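Local structure of acetolactate synthase isozyme 1 large subunit (Escherichia coli, 6LPI) at residues Leu216-Gly221 with Thr240-Met245; Gly259-His264 with Asp288-Lys293; Thr269-Gln274 with Ala555-Val560. The protein forms the large subunit of a thiamine diphosphate-dependent enzyme that also binds flavin-adenine dinucleotide and a magnesium ion. One frame throughout, in Å; residues are numbered along the deposited sequence.

Contact 1. Residues Leu216-Gly221 with Thr240-Met245. With FAD (flavin-adenine dinucleotide), chain I.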
loop_
_atom_site.group_PDB
_atom_site.type_symbol
_atom_site.label_atom_id
_atom_site.label_comp_id
_atom_site.label_asym_id
_atom_site.label_seq_id
_atom_site.Cartn_x
_atom_site.Cartn_y
_atom_site.Cartn_z
ATOM N N LEU B 216 -1.148 14.826 -16.383
ATOM C CA LEU B 216 -1.989 13.903 -15.642
ATOM C C LEU B 216 -1.078 13.120 -14.705
ATOM O O LEU B 216 -0.077 12.549 -15.137
ATOM C CB LEU B 216 -2.770 13.007 -16.611
ATOM C CG LEU B 216 -3.571 11.800 -16.160
ATOM C CD1 LEU B 216 -4.755 12.260 -15.359
ATOM C CD2 LEU B 216 -4.073 11.059 -17.373
ATOM N N TYR B 217 -1.352 13.204 -13.431
ATOM C CA TYR B 217 -0.502 12.673 -12.378
ATOM C C TYR B 217 -1.253 11.506 -11.728
ATOM O O TYR B 217 -2.208 11.704 -10.976
ATOM C CB TYR B 217 -0.150 13.827 -11.435
ATOM C CG TYR B 217 0.440 13.524 -10.083
ATOM C CD1 TYR B 217 1.014 12.301 -9.780
ATOM C CD2 TYR B 217 0.388 14.476 -9.093
ATOM C CE1 TYR B 217 1.529 12.055 -8.536
ATOM C CE2 TYR B 217 0.890 14.236 -7.846
ATOM C CZ TYR B 217 1.463 13.027 -7.572
ATOM O OH TYR B 217 1.968 12.801 -6.317
ATOM N N LEU B 218 -0.826 10.288 -12.038
ATOM C CA LEU B 218 -1.482 9.067 -11.585
ATOM C C LEU B 218 -0.806 8.455 -10.373
ATOM O O LEU B 218 0.426 8.435 -10.277
ATOM C CB LEU B 218 -1.530 8.030 -12.702
ATOM C CG LEU B 218 -2.065 8.597 -13.987
ATOM C CD1 LEU B 218 -2.153 7.458 -15.027
ATOM C CD2 LEU B 218 -3.433 9.177 -13.632
ATOM N N GLY B 219 -1.641 7.948 -9.458
ATOM C CA GLY B 219 -1.185 7.251 -8.276
ATOM C C GLY B 219 -1.813 5.873 -8.163
ATOM O O GLY B 219 -2.566 5.432 -9.035
ATOM N N GLY B 220 -1.475 5.197 -7.066
ATOM C CA GLY B 220 -1.929 3.835 -6.856
ATOM C C GLY B 220 -3.431 3.672 -6.733
ATOM O O GLY B 220 -3.909 2.537 -6.661
ATOM N N GLY B 221 -4.176 4.756 -6.661
ATOM C CA GLY B 221 -5.615 4.661 -6.523
ATOM C C GLY B 221 -6.408 4.507 -7.789
ATOM O O GLY B 221 -7.613 4.249 -7.716
ATOM N N THR B 240 1.320 12.111 -19.233
ATOM C CA THR B 240 0.937 11.417 -18.005
ATOM C C THR B 240 2.155 10.889 -17.263
ATOM O O THR B 240 2.998 10.201 -17.841
ATOM C CB THR B 240 -0.026 10.279 -18.309
ATOM O OG1 THR B 240 0.707 9.251 -18.964
ATOM C CG2 THR B 240 -1.106 10.747 -19.238
ATOM N N THR B 241 2.261 11.255 -15.997
ATOM C CA THR B 241 3.300 10.762 -15.113
ATOM C C THR B 241 2.670 9.827 -14.088
ATOM O O THR B 241 1.511 9.998 -13.699
ATOM C CB THR B 241 4.034 11.921 -14.421
ATOM O OG1 THR B 241 5.159 11.416 -13.693
ATOM C CG2 THR B 241 3.122 12.661 -13.462
ATOM N N MET B 242 3.449 8.865 -13.606
ATOM C CA MET B 242 2.931 7.934 -12.618
ATOM C C MET B 242 3.843 7.897 -11.402
ATOM O O MET B 242 5.046 8.142 -11.499
ATOM C CB MET B 242 2.782 6.528 -13.195
ATOM C CG MET B 242 1.867 6.416 -14.387
ATOM S SD MET B 242 2.421 5.144 -15.558
ATOM C CE MET B 242 3.634 6.024 -16.543
ATOM N N THR B 243 3.252 7.630 -10.246
ATOM C CA THR B 243 4.048 7.347 -9.063
ATOM C C THR B 243 4.608 5.937 -9.148
ATOM O O THR B 243 4.255 5.165 -10.037
ATOM C CB THR B 243 3.204 7.470 -7.807
ATOM O OG1 THR B 243 2.164 6.490 -7.875
ATOM C CG2 THR B 243 2.593 8.848 -7.707
ATOM N N LEU B 244 5.461 5.580 -8.183
ATOM C CA LEU B 244 5.934 4.199 -8.098
ATOM C C LEU B 244 4.788 3.191 -8.027
ATOM O O LEU B 244 4.931 2.058 -8.493
ATOM C CB LEU B 244 6.853 4.024 -6.891
ATOM C CG LEU B 244 7.445 2.620 -6.737
ATOM C CD1 LEU B 244 8.384 2.344 -7.876
ATOM C CD2 LEU B 244 8.155 2.504 -5.410
ATOM N N MET B 245 3.662 3.573 -7.425
ATOM C CA MET B 245 2.514 2.692 -7.246
ATOM C C MET B 245 1.627 2.609 -8.468
ATOM O O MET B 245 0.655 1.855 -8.439
ATOM C CB MET B 245 1.657 3.167 -6.057
ATOM C CG MET B 245 2.413 3.290 -4.745
ATOM S SD MET B 245 3.292 1.766 -4.380
ATOM C CE MET B 245 1.885 0.858 -3.694
HETATM P PA FAD I . -0.667 5.461 -2.792
HETATM O O1A FAD I . -0.341 4.305 -3.655
HETATM O O2A FAD I . -0.632 5.239 -1.303
HETATM O O5B FAD I . -2.099 5.856 -3.331
HETATM C C5B FAD I . -3.269 5.783 -2.491
HETATM C C4B FAD I . -4.090 7.015 -2.759
HETATM O O4B FAD I . -5.115 6.734 -3.749
HETATM C C3B FAD I . -4.832 7.560 -1.543
HETATM O O3B FAD I . -4.830 8.986 -1.611
HETATM C C2B FAD I . -6.210 6.906 -1.700
HETATM O O2B FAD I . -7.259 7.561 -1.001
HETATM C C1B FAD I . -6.380 7.056 -3.205
HETATM N N9A FAD I . -7.383 6.194 -3.807
HETATM C C8A FAD I . -7.488 4.832 -3.709
HETATM N N7A FAD I . -8.492 4.323 -4.386
HETATM C C5A FAD I . -9.089 5.430 -4.971
HETATM C C6A FAD I . -10.213 5.575 -5.810
HETATM N N6A FAD I . -10.968 4.555 -6.225
HETATM N N1A FAD I . -10.547 6.824 -6.202
HETATM C C2A FAD I . -9.801 7.851 -5.785
HETATM N N3A FAD I . -8.721 7.837 -5.003
HETATM C C4A FAD I . -8.417 6.589 -4.621
HETATM N N1 FAD I . 7.444 7.267 -5.349
HETATM C C2 FAD I . 7.475 8.146 -6.389
HETATM O O2 FAD I . 6.444 8.615 -6.853
HETATM N N3 FAD I . 8.685 8.514 -6.951
HETATM C C4 FAD I . 9.929 8.068 -6.556
HETATM O O4 FAD I . 10.937 8.464 -7.136
HETATM C C4X FAD I . 9.888 7.139 -5.437
HETATM N N5 FAD I . 11.026 6.654 -4.986
HETATM C C5X FAD I . 10.974 5.753 -3.929
HETATM C C6 FAD I . 12.167 5.216 -3.439
HETATM C C7 FAD I . 12.159 4.298 -2.390
HETATM C C7M FAD I . 13.461 3.750 -1.871
HETATM C C8 FAD I . 10.938 3.912 -1.812
HETATM C C8M FAD I . 10.901 2.934 -0.662
HETATM C C9 FAD I . 9.748 4.447 -2.298
HETATM C C9A FAD I . 9.757 5.367 -3.340
HETATM N N10 FAD I . 8.565 5.921 -3.854
HETATM C C10 FAD I . 8.593 6.804 -4.900
HETATM C "C1'" FAD I . 7.264 5.555 -3.295
HETATM C "C2'" FAD I . 6.744 6.579 -2.298
HETATM O "O2'" FAD I . 7.309 6.343 -1.009
HETATM C "C3'" FAD I . 5.225 6.456 -2.192
HETATM O "O3'" FAD I . 4.879 5.123 -1.830
HETATM C "C4'" FAD I . 4.472 6.817 -3.468
HETATM O "O4'" FAD I . 5.133 7.910 -4.094
HETATM C "C5'" FAD I . 3.032 7.183 -3.198
HETATM O "O5'" FAD I . 2.281 7.070 -4.420
HETATM P P FAD I . 0.747 7.319 -4.432
HETATM O O1P FAD I . 0.494 8.824 -4.340
HETATM O O2P FAD I . 0.202 6.639 -5.471
HETATM O O3P FAD I . 0.318 6.668 -3.088
#

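Contact 2. Residues Gly259-His264 with Asp288-Lys293. With FAD (flavin-adenine dinucleotide), chain I.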
loop_
_atom_site.group_PDB
_atom_site.type_symbol
_atom_site.label_atom_id
_atom_site.label_comp_id
_atom_site.label_asym_id
_atom_site.label_seq_id
_atom_site.Cartn_x
_atom_site.Cartn_y
_atom_site.Cartn_z
ATOM N N GLY B 259 6.613 8.484 -17.817
ATOM C CA GLY B 259 7.175 7.577 -16.855
ATOM C C GLY B 259 6.968 8.120 -15.458
ATOM O O GLY B 259 6.112 8.973 -15.204
ATOM N N MET B 260 7.833 7.690 -14.556
ATOM C CA MET B 260 7.670 7.980 -13.146
ATOM C C MET B 260 8.382 9.270 -12.774
ATOM O O MET B 260 9.476 9.550 -13.257
ATOM C CB MET B 260 8.209 6.832 -12.305
ATOM C CG MET B 260 8.479 7.199 -10.890
ATOM S SD MET B 260 8.952 5.780 -9.898
ATOM C CE MET B 260 10.710 6.024 -9.957
ATOM N N LEU B 261 7.730 10.062 -11.935
ATOM C CA LEU B 261 8.254 11.309 -11.402
ATOM C C LEU B 261 8.891 11.113 -10.024
ATOM O O LEU B 261 8.718 10.087 -9.366
ATOM C CB LEU B 261 7.134 12.340 -11.329
ATOM C CG LEU B 261 6.305 12.256 -10.061
ATOM C CD1 LEU B 261 5.370 13.444 -9.973
ATOM C CD2 LEU B 261 5.523 10.954 -10.051
ATOM N N GLY B 262 9.660 12.109 -9.596
ATOM C CA GLY B 262 10.059 12.129 -8.203
ATOM C C GLY B 262 11.506 11.835 -7.871
ATOM O O GLY B 262 12.403 12.094 -8.662
ATOM N N MET B 263 11.717 11.239 -6.695
ATOM C CA MET B 263 13.039 11.191 -6.075
ATOM C C MET B 263 14.050 10.551 -6.995
ATOM O O MET B 263 15.184 11.022 -7.116
ATOM C CB MET B 263 12.963 10.413 -4.759
ATOM C CG MET B 263 14.252 9.741 -4.310
ATOM S SD MET B 263 14.441 9.653 -2.493
ATOM C CE MET B 263 13.234 8.473 -1.994
ATOM N N HIS B 264 13.671 9.436 -7.602
ATOM C CA HIS B 264 14.477 8.738 -8.589
ATOM C C HIS B 264 13.765 8.671 -9.935
ATOM O O HIS B 264 14.044 7.778 -10.743
ATOM C CB HIS B 264 14.796 7.338 -8.072
ATOM C CG HIS B 264 15.769 7.314 -6.938
ATOM N ND1 HIS B 264 15.410 6.921 -5.668
ATOM C CD2 HIS B 264 17.098 7.568 -6.892
ATOM C CE1 HIS B 264 16.467 6.972 -4.875
ATOM N NE2 HIS B 264 17.506 7.356 -5.595
ATOM N N ASP B 288 6.142 12.993 -0.454
ATOM C CA ASP B 288 7.324 13.807 -0.714
ATOM C C ASP B 288 8.230 13.138 -1.729
ATOM O O ASP B 288 8.876 13.823 -2.526
ATOM C CB ASP B 288 8.086 14.104 0.585
ATOM C CG ASP B 288 8.402 12.847 1.384
ATOM O OD1 ASP B 288 7.456 12.138 1.823
ATOM O OD2 ASP B 288 9.611 12.563 1.562
ATOM N N ARG B 289 8.291 11.803 -1.713
ATOM C CA ARG B 289 9.165 11.085 -2.623
ATOM C C ARG B 289 8.721 11.190 -4.074
ATOM O O ARG B 289 9.541 10.994 -4.977
ATOM C CB ARG B 289 9.235 9.623 -2.196
ATOM C CG ARG B 289 10.180 9.376 -1.021
ATOM C CD ARG B 289 10.072 7.959 -0.453
ATOM N NE ARG B 289 11.268 7.584 0.316
ATOM C CZ ARG B 289 11.296 6.682 1.300
ATOM N NH1 ARG B 289 10.190 6.031 1.668
ATOM N NH2 ARG B 289 12.440 6.436 1.926
ATOM N N ALA B 290 7.494 11.609 -4.330
ATOM C CA ALA B 290 7.083 11.916 -5.692
ATOM C C ALA B 290 7.101 13.403 -5.970
ATOM O O ALA B 290 7.309 13.799 -7.120
ATOM C CB ALA B 290 5.679 11.389 -5.986
ATOM N N ILE B 291 6.891 14.220 -4.940
ATOM C CA ILE B 291 6.672 15.655 -5.064
ATOM C C ILE B 291 7.900 16.476 -4.702
ATOM O O ILE B 291 8.174 17.511 -5.330
ATOM C CB ILE B 291 5.482 16.033 -4.149
ATOM C CG1 ILE B 291 4.184 15.565 -4.782
ATOM C CG2 ILE B 291 5.441 17.485 -3.717
ATOM C CD1 ILE B 291 4.202 15.616 -6.275
ATOM N N GLY B 292 8.705 15.973 -3.767
ATOM C CA GLY B 292 9.820 16.749 -3.261
ATOM C C GLY B 292 9.292 17.820 -2.320
ATOM O O GLY B 292 8.210 17.690 -1.752
ATOM N N LYS B 293 10.053 18.912 -2.177
ATOM C CA LYS B 293 9.630 20.068 -1.381
ATOM C C LYS B 293 8.298 20.601 -1.887
ATOM O O LYS B 293 8.196 21.078 -3.025
ATOM C CB LYS B 293 10.676 21.176 -1.390
ATOM C CG LYS B 293 11.795 20.930 -0.411
ATOM C CD LYS B 293 12.314 22.217 0.168
ATOM C CE LYS B 293 11.237 22.916 0.963
ATOM N NZ LYS B 293 11.697 24.258 1.391
HETATM P PA FAD I . -0.667 5.461 -2.792
HETATM O O1A FAD I . -0.341 4.305 -3.655
HETATM O O2A FAD I . -0.632 5.239 -1.303
HETATM O O5B FAD I . -2.099 5.856 -3.331
HETATM C C5B FAD I . -3.269 5.783 -2.491
HETATM C C4B FAD I . -4.090 7.015 -2.759
HETATM O O4B FAD I . -5.115 6.734 -3.749
HETATM C C3B FAD I . -4.832 7.560 -1.543
HETATM O O3B FAD I . -4.830 8.986 -1.611
HETATM C C2B FAD I . -6.210 6.906 -1.700
HETATM O O2B FAD I . -7.259 7.561 -1.001
HETATM C C1B FAD I . -6.380 7.056 -3.205
HETATM N N9A FAD I . -7.383 6.194 -3.807
HETATM C C8A FAD I . -7.488 4.832 -3.709
HETATM N N7A FAD I . -8.492 4.323 -4.386
HETATM C C5A FAD I . -9.089 5.430 -4.971
HETATM C C6A FAD I . -10.213 5.575 -5.810
HETATM N N6A FAD I . -10.968 4.555 -6.225
HETATM N N1A FAD I . -10.547 6.824 -6.202
HETATM C C2A FAD I . -9.801 7.851 -5.785
HETATM N N3A FAD I . -8.721 7.837 -5.003
HETATM C C4A FAD I . -8.417 6.589 -4.621
HETATM N N1 FAD I . 7.444 7.267 -5.349
HETATM C C2 FAD I . 7.475 8.146 -6.389
HETATM O O2 FAD I . 6.444 8.615 -6.853
HETATM N N3 FAD I . 8.685 8.514 -6.951
HETATM C C4 FAD I . 9.929 8.068 -6.556
HETATM O O4 FAD I . 10.937 8.464 -7.136
HETATM C C4X FAD I . 9.888 7.139 -5.437
HETATM N N5 FAD I . 11.026 6.654 -4.986
HETATM C C5X FAD I . 10.974 5.753 -3.929
HETATM C C6 FAD I . 12.167 5.216 -3.439
HETATM C C7 FAD I . 12.159 4.298 -2.390
HETATM C C7M FAD I . 13.461 3.750 -1.871
HETATM C C8 FAD I . 10.938 3.912 -1.812
HETATM C C8M FAD I . 10.901 2.934 -0.662
HETATM C C9 FAD I . 9.748 4.447 -2.298
HETATM C C9A FAD I . 9.757 5.367 -3.340
HETATM N N10 FAD I . 8.565 5.921 -3.854
HETATM C C10 FAD I . 8.593 6.804 -4.900
HETATM C "C1'" FAD I . 7.264 5.555 -3.295
HETATM C "C2'" FAD I . 6.744 6.579 -2.298
HETATM O "O2'" FAD I . 7.309 6.343 -1.009
HETATM C "C3'" FAD I . 5.225 6.456 -2.192
HETATM O "O3'" FAD I . 4.879 5.123 -1.830
HETATM C "C4'" FAD I . 4.472 6.817 -3.468
HETATM O "O4'" FAD I . 5.133 7.910 -4.094
HETATM C "C5'" FAD I . 3.032 7.183 -3.198
HETATM O "O5'" FAD I . 2.281 7.070 -4.420
HETATM P P FAD I . 0.747 7.319 -4.432
HETATM O O1P FAD I . 0.494 8.824 -4.340
HETATM O O2P FAD I . 0.202 6.639 -5.471
HETATM O O3P FAD I . 0.318 6.668 -3.088
#

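Contact 3. Residues Thr269-Gln274 with Ala555-Val560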
loop_
_atom_site.group_PDB
_atom_site.type_symbol
_atom_site.label_atom_id
_atom_site.label_comp_id
_atom_site.label_asym_id
_atom_site.label_seq_id
_atom_site.Cartn_x
_atom_site.Cartn_y
_atom_site.Cartn_z
ATOM N N THR B 269 11.151 14.528 -17.037
ATOM C CA THR B 269 9.780 14.751 -16.609
ATOM C C THR B 269 9.719 15.479 -15.276
ATOM O O THR B 269 8.739 16.190 -14.993
ATOM C CB THR B 269 9.034 13.423 -16.543
ATOM O OG1 THR B 269 9.400 12.762 -15.338
ATOM C CG2 THR B 269 9.464 12.580 -17.705
ATOM N N ASN B 270 10.732 15.312 -14.438
ATOM C CA ASN B 270 10.805 16.169 -13.268
ATOM C C ASN B 270 10.900 17.636 -13.677
ATOM O O ASN B 270 10.240 18.484 -13.077
ATOM C CB ASN B 270 11.982 15.771 -12.385
ATOM C CG ASN B 270 11.550 14.931 -11.214
ATOM O OD1 ASN B 270 10.359 14.761 -10.967
ATOM N ND2 ASN B 270 12.512 14.431 -10.462
ATOM N N TYR B 271 11.655 17.953 -14.735
ATOM C CA TYR B 271 11.669 19.335 -15.216
ATOM C C TYR B 271 10.360 19.692 -15.910
ATOM O O TYR B 271 9.881 20.828 -15.802
ATOM C CB TYR B 271 12.839 19.572 -16.181
ATOM C CG TYR B 271 14.205 19.621 -15.526
ATOM C CD1 TYR B 271 14.363 20.096 -14.236
ATOM C CD2 TYR B 271 15.334 19.131 -16.184
ATOM C CE1 TYR B 271 15.609 20.103 -13.619
ATOM C CE2 TYR B 271 16.598 19.141 -15.572
ATOM C CZ TYR B 271 16.718 19.634 -14.289
ATOM O OH TYR B 271 17.937 19.662 -13.655
ATOM N N ILE B 272 9.773 18.737 -16.634
ATOM C CA ILE B 272 8.562 19.015 -17.394
ATOM C C ILE B 272 7.424 19.412 -16.471
ATOM O O ILE B 272 6.634 20.301 -16.801
ATOM C CB ILE B 272 8.176 17.805 -18.260
ATOM C CG1 ILE B 272 9.068 17.756 -19.505
ATOM C CG2 ILE B 272 6.671 17.857 -18.612
ATOM C CD1 ILE B 272 9.144 16.388 -20.177
ATOM N N LEU B 273 7.319 18.766 -15.301
ATOM C CA LEU B 273 6.215 19.076 -14.394
ATOM C C LEU B 273 6.248 20.528 -13.932
ATOM O O LEU B 273 5.193 21.152 -13.755
ATOM C CB LEU B 273 6.239 18.126 -13.202
ATOM C CG LEU B 273 5.590 16.770 -13.505
ATOM C CD1 LEU B 273 6.217 15.649 -12.719
ATOM C CD2 LEU B 273 4.129 16.822 -13.174
ATOM N N GLN B 274 7.447 21.094 -13.785
ATOM C CA GLN B 274 7.607 22.481 -13.372
ATOM C C GLN B 274 7.119 23.466 -14.425
ATOM O O GLN B 274 6.933 24.646 -14.112
ATOM C CB GLN B 274 9.081 22.729 -13.029
ATOM C CG GLN B 274 9.528 21.972 -11.804
ATOM C CD GLN B 274 9.061 22.657 -10.537
ATOM O OE1 GLN B 274 8.174 22.173 -9.829
ATOM N NE2 GLN B 274 9.706 23.763 -10.213
ATOM N N ALA B 555 14.049 20.231 -3.599
ATOM C CA ALA B 555 13.104 20.363 -4.695
ATOM C C ALA B 555 13.340 19.267 -5.732
ATOM O O ALA B 555 14.419 18.676 -5.809
ATOM C CB ALA B 555 13.253 21.733 -5.354
ATOM N N ASN B 556 12.305 18.972 -6.526
ATOM C CA ASN B 556 12.491 17.971 -7.570
ATOM C C ASN B 556 13.403 18.459 -8.692
ATOM O O ASN B 556 13.830 17.642 -9.516
ATOM C CB ASN B 556 11.163 17.569 -8.224
ATOM C CG ASN B 556 10.463 16.432 -7.513
ATOM O OD1 ASN B 556 11.078 15.643 -6.801
ATOM N ND2 ASN B 556 9.171 16.289 -7.783
ATOM N N THR B 557 13.702 19.766 -8.751
ATOM C CA THR B 557 14.610 20.349 -9.733
ATOM C C THR B 557 16.061 20.314 -9.296
ATOM O O THR B 557 16.919 20.865 -9.991
ATOM C CB THR B 557 14.215 21.793 -10.039
ATOM O OG1 THR B 557 13.843 22.468 -8.835
ATOM C CG2 THR B 557 13.059 21.813 -11.020
ATOM N N GLU B 558 16.364 19.672 -8.178
ATOM C CA GLU B 558 17.707 19.647 -7.620
ATOM C C GLU B 558 18.139 18.187 -7.584
ATOM O O GLU B 558 18.175 17.575 -6.521
ATOM C CB GLU B 558 17.742 20.264 -6.193
ATOM C CG GLU B 558 16.991 21.594 -5.983
ATOM C CD GLU B 558 17.636 22.775 -6.725
ATOM O OE1 GLU B 558 18.838 23.041 -6.482
ATOM O OE2 GLU B 558 16.957 23.460 -7.535
ATOM N N MET B 559 18.518 17.650 -8.738
ATOM C CA MET B 559 18.795 16.230 -8.872
ATOM C C MET B 559 20.271 15.950 -9.118
ATOM O O MET B 559 20.988 16.760 -9.708
ATOM C CB MET B 559 17.980 15.645 -10.011
ATOM C CG MET B 559 16.523 15.804 -9.835
ATOM S SD MET B 559 15.823 15.271 -11.387
ATOM C CE MET B 559 16.368 16.616 -12.434
ATOM N N VAL B 560 20.707 14.784 -8.660
ATOM C CA VAL B 560 22.075 14.343 -8.842
ATOM C C VAL B 560 22.113 13.250 -9.911
ATOM O O VAL B 560 23.076 13.124 -10.664
ATOM C CB VAL B 560 22.665 13.855 -7.516
ATOM C CG1 VAL B 560 24.125 13.486 -7.681
ATOM C CG2 VAL B 560 22.481 14.921 -6.437
#

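Contact 1. Residues Leu216-Gly221 with Thr240-Met245
Gly220 and Thr243, one from each segment, converge on a single phosphate oxygen of FAD. Gly220 N donates to FAD O2P over 2.7 Å in a nearly straight bond (N-H...O angle 167°), and Thr243 OG1 donates to the same O2P at 3.1 Å. The hydroxyl of Thr243 stands between its own backbone N and carbonyl carbon (chi1 62°), which presents OG1 to the phosphate and turns the methyl to the Tyr217 ring. There Thr243 CG2 lies in the ring plane, at the edge, 3.5 Å from Tyr217 CE1. Beyond the threonine, Met245 CB rests on Gly220 CA at 3.7 Å; CB and CG of Met245 pass beside FAD O1A, and the bent chain then turns away.

Upstream the two segments run as parallel strands. Thr241 N bonds to Leu216 O, Leu218 N to Thr241 O at 2.9 Å, and Thr243 N to Leu218 O, the last reaching one residue past strand 240-242. Leu216 and Thr240 point the same way, side by side, with Leu216 CD2 3.5 Å from Thr240 CG2; helix 226-235 packs on this face. Tyr217 and Thr241 occupy the other face, and the Thr241 hydroxyl is bonded to Gly259 O of the next strand.

Strand 214-218, helix 226-235 and strand 240-242 make a beta-alpha-beta crossover, and the glycine-rich turn Gly219-Gly221 leaves the first strand directly at the pyrophosphate, the arrangement familiar from dinucleotide sites of Rossmann-type folds.

Contact 2. Residues Gly259-His264 with Asp288-Lys293
Arg289 runs alongside Met263, both side chains pointing the same way, with the flavin end of FAD beside them. Arg289 CB sits 3.9 Å from FAD C2', the second carbon of the ribityl chain, with flavin C10 about as near. Next along, Arg289 CG meets Met263 CE at 3.3 Å. From there the chain stays extended to NE: CD passes the ribityl hydroxyl O2' on its way, and NE again has Met263 CE beside it, near the guanidinium plane and at its edge. At the tip, one face of the guanidinium lies against the dimethyl end of the flavin, with Arg289 NH1 3.9 Å from FAD C8M.

The backbones are joined by one bond, Met263 N to Arg289 O at 2.8 Å, somewhat bent at 147°. Just before it, Gly262 CA comes within 3.4 Å of Ala290 O. Gly262, at phi 109°, has backbone angles that would jam a CB against the preceding carbonyl, and Arg289 O and Ala290 CA also crowd that position. Leu261 CG and CD1 rest on Ala290 O, Leu261 CD2 lies 4.1 Å from Ala290 CB, and CD1 reaches Ile291 more loosely, while Ala290 CB also borders the flavin carbonyl O2.

Around the pyrimidine edge of the flavin, backbone does the recognising: FAD N3 donates to Leu261 O (2.9 Å, 168°) and His264 N to FAD O4 (2.9 Å). The loop after strand 257-260 and the short helix 288-291 form one wall of the FAD pocket at the isoalloxazine ring.

Contact 3. Residues Thr269-Gln274 with Ala555-Val560
Asn270 and Tyr271, on helix 267-273, receive Asn556, Thr557 and Met559 from the tail near the C terminus, which folds here into a type I beta turn from Ala555 to Glu558. The amides of Asn270 and Asn556 are stacked with their planes 21° apart, although the two side chains cross at about a right angle; Asn270 OD1 lies 3.7 Å from Asn556 ND2. The stronger partner of Asn270 ND2 is Gly262 O, and Asn556 ND2 is hydrogen-bonded to Ala290 O. Asn270 ND2 also makes a weak bond to Met559 SD, long at 3.5 Å but nearly straight.

Met559 is stretched out as far as its sulfur (chi2 172°), then folds at chi3 (-70°). That last bend places the methyl over one face of the Tyr271 ring, a CH-pi contact with Met559 CE 4.0 Å from the ring centroid. Thr557 takes the edge of the same ring: Thr557 CG2 is 3.9 Å from Tyr271 CD1, and the Thr557 carbonyl O lies in the ring plane, beside CE1. Gln274, bent at chi2, has its amide oxygen bonded to the backbone N of Cys298 and meets the turn mainly through its methylene, with Gln274 CG 3.6 Å from Thr557 CG2.

How the contacts relate
From the N terminus, contact 1 comes first: it closes a short loop of 18 residues holding helix 226-235 and sets two neighbouring strands of the central parallel sheet together. The chain then reaches the edge strand 257-260, next to strand 240-242, and contact 2 opens in series with contact 1, closing a loop of 23 residues that holds helix 267-273 and strand 278-282. That helix has already begun contact 3, so contacts 2 and 3 cross. Contact 3 closes only after 280 residues, when the C-terminal tail returns to the central domain. Leu261 CD1 packs on Leu273 CD1 between the crossing pair, joining the tail's helix to the wall of the FAD pocket.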